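Side-chain contact in tryptophane-5-halogenase (Microbispora sp. ATCC PTA-5024, PDB 5UAO), which probably uses reduced flavin to chlorinate a tryptophan of a lanthipeptide at C5 of the indole during NAI-107 biosynthesis: residues 107-112 with 352-357. Residues are numbered along the deposited sequence; the frame is centred on the assembly and turned at random.
Sequences FEWGSR and EPLESS. With FAD (flavin-adenine dinucleotide), chain E.
Leu354 and Trp109 approach from opposite directions through apolar ends: CD1 of Leu354 lies 3.7 Å from Trp109 CH2, and Leu354 CD2 is 3.9 Å from Trp109 CH2. CD1 meets the benzo end of the indole obliquely, and CD2 touches the same end. With CG anti to the backbone N (chi1 -155°), Trp109 directs that end at the leucine, while Phe107 CD1 lies over one face of the Trp109 indole, 3.8 Å above its plane and offset toward the rim. The Phe107 ring adds an apolar contact, CE1 to Leu354 CD1 at 4.3 Å, made at its edge. Without the indole, as with an alanine here, Leu354 would probably lose the surface beside both methyls, and Phe107 its neighbour.

A carboxylate oxygen meets a ring edge. Glu355, bent at chi2 (-78°), brings OE2 to 3.7 Å from Phe107 CZ, near the ring plane; OE2 is hydrogen-bonded to His404 NE2. The same histidine's carbonyl O accepts a hydrogen bond from Trp109 NE1.

Pro353 and Ser356 lie against the flavin, Ser356 CB being 3.6 Å from FAD N3. This buried contact thus links the end of strand 104-108 to the flavin-side loop before helix 358-372, with strand 274-279 and helix 383-406 both touching Leu354.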
ATOM      1  N   PHE A 107       4.207  -8.643  27.169  1.00 23.35           N
ATOM      2  CA  PHE A 107       3.731  -7.351  27.640  1.00 22.98           C
ATOM      3  C   PHE A 107       3.108  -7.443  29.048  1.00 24.12           C
ATOM      4  O   PHE A 107       1.991  -7.973  29.194  1.00 23.41           O
ATOM      5  CB  PHE A 107       2.681  -6.825  26.656  1.00 25.01           C
ATOM      6  CG  PHE A 107       3.229  -6.122  25.456  1.00 23.38           C
ATOM      7  CD1 PHE A 107       3.724  -4.837  25.575  1.00 25.28           C
ATOM      8  CD2 PHE A 107       3.237  -6.731  24.192  1.00 23.26           C
ATOM      9  CE1 PHE A 107       4.262  -4.166  24.499  1.00 26.11           C
ATOM     10  CE2 PHE A 107       3.746  -6.056  23.109  1.00 22.66           C
ATOM     11  CZ  PHE A 107       4.285  -4.781  23.257  1.00 26.22           C
ATOM     12  N   GLU A 108       3.827  -6.959  30.077  1.00 23.62           N
ATOM     13  CA  GLU A 108       3.236  -6.821  31.414  1.00 25.66           C
ATOM     14  C   GLU A 108       2.626  -5.406  31.413  1.00 23.40           C
ATOM     15  O   GLU A 108       3.247  -4.402  31.751  1.00 25.35           O
ATOM     16  CB  GLU A 108       4.190  -6.941  32.589  1.00 27.16           C
ATOM     17  CG  GLU A 108       5.175  -8.039  32.510  1.00 36.15           C
ATOM     18  CD  GLU A 108       5.912  -8.114  33.854  1.00 49.98           C
ATOM     19  OE1 GLU A 108       7.187  -7.970  33.878  1.00 50.10           O
ATOM     20  OE2 GLU A 108       5.177  -8.168  34.899  1.00 53.56           O
ATOM     21  N   TRP A 109       1.395  -5.375  30.968  1.00 26.34           N
ATOM     22  CA  TRP A 109       0.838  -4.200  30.375  1.00 27.20           C
ATOM     23  C   TRP A 109      -0.679  -4.337  30.334  1.00 29.69           C
ATOM     24  O   TRP A 109      -1.196  -5.418  30.061  1.00 27.37           O
ATOM     25  CB  TRP A 109       1.349  -4.149  28.924  1.00 27.09           C
ATOM     26  CG  TRP A 109       1.404  -2.784  28.251  1.00 26.41           C
ATOM     27  CD1 TRP A 109       0.385  -2.128  27.579  1.00 24.04           C
ATOM     28  CD2 TRP A 109       2.579  -1.955  28.083  1.00 24.85           C
ATOM     29  NE1 TRP A 109       0.860  -0.926  27.063  1.00 25.25           N
ATOM     30  CE2 TRP A 109       2.192  -0.801  27.362  1.00 23.80           C
ATOM     31  CE3 TRP A 109       3.888  -2.051  28.522  1.00 25.37           C
ATOM     32  CZ2 TRP A 109       3.088   0.201  27.056  1.00 24.48           C
ATOM     33  CZ3 TRP A 109       4.785  -1.069  28.189  1.00 25.98           C
ATOM     34  CH2 TRP A 109       4.396   0.059  27.490  1.00 24.26           C
ATOM     35  N   GLY A 110      -1.380  -3.211  30.486  1.00 29.02           N
ATOM     36  CA  GLY A 110      -2.807  -3.240  30.548  1.00 28.48           C
ATOM     37  C   GLY A 110      -3.344  -3.809  31.854  1.00 26.28           C
ATOM     38  O   GLY A 110      -2.579  -4.048  32.826  1.00 25.20           O
ATOM     39  N   SER A 111      -4.647  -3.984  31.903  1.00 28.75           N
ATOM     40  CA  SER A 111      -5.300  -4.322  33.155  1.00 33.79           C
ATOM     41  C   SER A 111      -5.390  -5.793  33.445  1.00 38.41           C
ATOM     42  O   SER A 111      -5.715  -6.145  34.582  1.00 38.16           O
ATOM     43  CB  SER A 111      -6.646  -3.625  33.281  1.00 38.50           C
ATOM     44  OG  SER A 111      -7.533  -4.065  32.270  1.00 48.29           O
ATOM     45  N   ARG A 112      -5.012  -6.666  32.510  1.00 33.12           N
ATOM     46  CA  ARG A 112      -4.948  -8.104  32.842  1.00 33.65           C
ATOM     47  C   ARG A 112      -3.783  -8.402  33.764  1.00 35.00           C
ATOM     48  O   ARG A 112      -2.609  -8.066  33.433  1.00 29.90           O
ATOM     49  CB  ARG A 112      -4.775  -8.949  31.569  1.00 32.14           C
ATOM     50  CG  ARG A 112      -5.868  -8.762  30.527  1.00 32.39           C
ATOM     51  CD  ARG A 112      -5.324  -9.200  29.178  1.00 36.99           C
ATOM     52  NE  ARG A 112      -6.189  -8.990  28.022  1.00 34.49           N
ATOM     53  CZ  ARG A 112      -7.243  -9.723  27.790  1.00 30.46           C
ATOM     54  NH1 ARG A 112      -7.594 -10.676  28.642  1.00 33.54           N
ATOM     55  NH2 ARG A 112      -7.945  -9.501  26.724  1.00 31.45           N
ATOM     56  N   GLU A 352      11.082   5.201  20.686  1.00 32.67           N
ATOM     57  CA  GLU A 352      11.499   4.372  21.813  1.00 36.25           C
ATOM     58  C   GLU A 352      11.389   2.916  21.393  1.00 30.26           C
ATOM     59  O   GLU A 352      10.637   2.587  20.439  1.00 28.74           O
ATOM     60  CB  GLU A 352      10.657   4.632  23.024  1.00 36.48           C
ATOM     61  CG  GLU A 352       9.172   4.363  22.887  1.00 38.58           C
ATOM     62  CD  GLU A 352       8.405   5.066  23.975  1.00 38.75           C
ATOM     63  OE1 GLU A 352       8.369   4.631  25.135  1.00 34.41           O
ATOM     64  OE2 GLU A 352       7.853   6.130  23.681  1.00 44.85           O
ATOM     65  N   PRO A 353      12.198   2.074  22.001  1.00 27.73           N
ATOM     66  CA  PRO A 353      12.298   0.726  21.504  1.00 27.82           C
ATOM     67  C   PRO A 353      11.193  -0.183  21.931  1.00 26.87           C
ATOM     68  O   PRO A 353      11.381  -1.408  21.993  1.00 26.72           O
ATOM     69  CB  PRO A 353      13.642   0.264  22.073  1.00 31.41           C
ATOM     70  CG  PRO A 353      13.653   0.980  23.403  1.00 32.28           C
ATOM     71  CD  PRO A 353      13.222   2.344  23.031  1.00 31.71           C
ATOM     72  N   LEU A 354       9.984   0.321  22.117  1.00 26.05           N
ATOM     73  CA  LEU A 354       8.879  -0.580  22.535  1.00 27.63           C
ATOM     74  C   LEU A 354       8.504  -1.743  21.533  1.00 28.52           C
ATOM     75  O   LEU A 354       7.936  -2.822  21.866  1.00 30.06           O
ATOM     76  CB  LEU A 354       7.701   0.324  22.886  1.00 27.07           C
ATOM     77  CG  LEU A 354       6.536  -0.167  23.711  1.00 31.68           C
ATOM     78  CD1 LEU A 354       6.931  -0.849  24.997  1.00 31.09           C
ATOM     79  CD2 LEU A 354       5.701   1.077  24.012  1.00 33.78           C
ATOM     80  N   GLU A 355       8.756  -1.528  20.275  1.00 26.99           N
ATOM     81  CA  GLU A 355       8.505  -2.595  19.240  1.00 26.91           C
ATOM     82  C   GLU A 355       9.748  -3.004  18.439  1.00 26.50           C
ATOM     83  O   GLU A 355       9.639  -3.600  17.348  1.00 25.72           O
ATOM     84  CB  GLU A 355       7.388  -2.119  18.311  1.00 25.83           C
ATOM     85  CG  GLU A 355       6.025  -2.136  18.981  1.00 27.60           C
ATOM     86  CD  GLU A 355       5.416  -3.524  19.075  1.00 28.74           C
ATOM     87  OE1 GLU A 355       6.036  -4.484  18.535  1.00 26.90           O
ATOM     88  OE2 GLU A 355       4.379  -3.676  19.766  1.00 25.81           O
ATOM     89  N   SER A 356      10.920  -2.629  18.972  1.00 27.54           N
ATOM     90  CA  SER A 356      12.241  -2.669  18.274  1.00 29.86           C
ATOM     91  C   SER A 356      12.247  -2.468  16.783  1.00 27.36           C
ATOM     92  O   SER A 356      12.553  -3.342  15.991  1.00 29.89           O
ATOM     93  CB  SER A 356      13.014  -3.936  18.594  1.00 37.12           C
ATOM     94  OG  SER A 356      12.163  -4.987  18.689  1.00 28.29           O
ATOM     95  N   SER A 357      11.831  -1.297  16.405  1.00 27.67           N
ATOM     96  CA  SER A 357      11.834  -0.907  15.034  1.00 25.19           C
ATOM     97  C   SER A 357      13.151  -0.244  14.603  1.00 25.03           C
ATOM     98  O   SER A 357      13.309   0.028  13.448  1.00 24.17           O
ATOM     99  CB  SER A 357      10.725   0.123  14.851  1.00 27.02           C
ATOM    100  OG  SER A 357      10.781   1.041  15.902  1.00 26.99           O
TER
HETATM  101  PA  FAD E 601      25.174   6.049  17.240  1.00 32.79           P
HETATM  102  O1A FAD E 601      25.242   4.627  17.800  1.00 37.55           O
HETATM  103  O2A FAD E 601      24.826   7.267  18.117  1.00 33.33           O
HETATM  104  O5B FAD E 601      26.501   6.354  16.384  1.00 37.74           O
HETATM  105  C5B FAD E 601      26.928   7.634  15.963  1.00 31.35           C
HETATM  106  C4B FAD E 601      28.322   7.477  15.385  1.00 31.55           C
HETATM  107  O4B FAD E 601      28.527   8.764  14.795  1.00 31.50           O
HETATM  108  C3B FAD E 601      29.489   7.235  16.363  1.00 31.20           C
HETATM  109  O3B FAD E 601      30.501   6.238  15.834  1.00 29.91           O
HETATM  110  C2B FAD E 601      30.134   8.618  16.501  1.00 34.57           C
HETATM  111  O2B FAD E 601      31.577   8.620  16.852  1.00 34.22           O
HETATM  112  C1B FAD E 601      29.858   9.186  15.108  1.00 31.32           C
HETATM  113  N9A FAD E 601      29.977  10.664  15.092  1.00 35.00           N
HETATM  114  C8A FAD E 601      29.114  11.560  15.658  1.00 35.38           C
HETATM  115  N7A FAD E 601      29.553  12.825  15.410  1.00 34.42           N
HETATM  116  C5A FAD E 601      30.708  12.715  14.708  1.00 32.01           C
HETATM  117  C6A FAD E 601      31.691  13.665  14.201  1.00 31.36           C
HETATM  118  N6A FAD E 601      31.493  15.005  14.382  1.00 31.74           N
HETATM  119  N1A FAD E 601      32.721  13.174  13.527  1.00 33.27           N
HETATM  120  C2A FAD E 601      32.910  11.857  13.316  1.00 34.96           C
HETATM  121  N3A FAD E 601      32.059  10.941  13.781  1.00 34.28           N
HETATM  122  C4A FAD E 601      30.968  11.322  14.472  1.00 32.21           C
HETATM  123  N1  FAD E 601      16.962  -0.388  18.056  1.00 39.47           N
HETATM  124  C2  FAD E 601      16.577  -1.698  17.881  1.00 41.62           C
HETATM  125  O2  FAD E 601      16.540  -2.209  16.716  1.00 31.15           O
HETATM  126  N3  FAD E 601      16.243  -2.484  18.939  1.00 37.87           N
HETATM  127  C4  FAD E 601      16.264  -2.053  20.217  1.00 39.80           C
HETATM  128  O4  FAD E 601      15.916  -2.863  21.132  1.00 34.89           O
HETATM  129  C4X FAD E 601      16.683  -0.632  20.462  1.00 36.66           C
HETATM  130  N5  FAD E 601      16.684  -0.056  21.697  1.00 41.47           N
HETATM  131  C5X FAD E 601      17.061   1.229  21.899  1.00 35.51           C
HETATM  132  C6  FAD E 601      17.039   1.750  23.186  1.00 37.06           C
HETATM  133  C7  FAD E 601      17.383   3.067  23.432  1.00 35.95           C
HETATM  134  C7M FAD E 601      17.398   3.659  24.810  1.00 34.41           C
HETATM  135  C8  FAD E 601      17.833   3.915  22.330  1.00 40.44           C
HETATM  136  C8M FAD E 601      18.220   5.351  22.617  1.00 45.28           C
HETATM  137  C9  FAD E 601      17.846   3.402  21.045  1.00 41.77           C
HETATM  138  C9A FAD E 601      17.461   2.092  20.748  1.00 37.74           C
HETATM  139  N10 FAD E 601      17.453   1.562  19.411  1.00 38.01           N
HETATM  140  C10 FAD E 601      17.044   0.197  19.271  1.00 39.03           C
HETATM  141  C1' FAD E 601      17.919   2.260  18.174  1.00 43.27           C
HETATM  142  C2' FAD E 601      19.366   1.614  17.927  1.00 45.31           C
HETATM  143  O2' FAD E 601      19.989   1.805  19.191  1.00 49.86           O
HETATM  144  C3' FAD E 601      20.634   2.113  17.146  1.00 54.39           C
HETATM  145  O3' FAD E 601      21.971   1.540  17.402  1.00 40.54           O
HETATM  146  C4' FAD E 601      21.057   3.424  17.744  1.00 61.54           C
HETATM  147  O4' FAD E 601      20.087   3.885  18.733  1.00 49.34           O
HETATM  148  C5' FAD E 601      21.408   4.314  16.553  1.00 52.71           C
HETATM  149  O5' FAD E 601      22.599   3.886  15.957  1.00 37.04           O
HETATM  150  P   FAD E 601      23.391   5.076  15.163  1.00 35.42           P
HETATM  151  O1P FAD E 601      22.447   5.852  14.349  1.00 31.95           O
HETATM  152  O2P FAD E 601      24.475   4.284  14.443  1.00 34.83           O
HETATM  153  O3P FAD E 601      23.963   6.165  16.146  1.00 34.32           O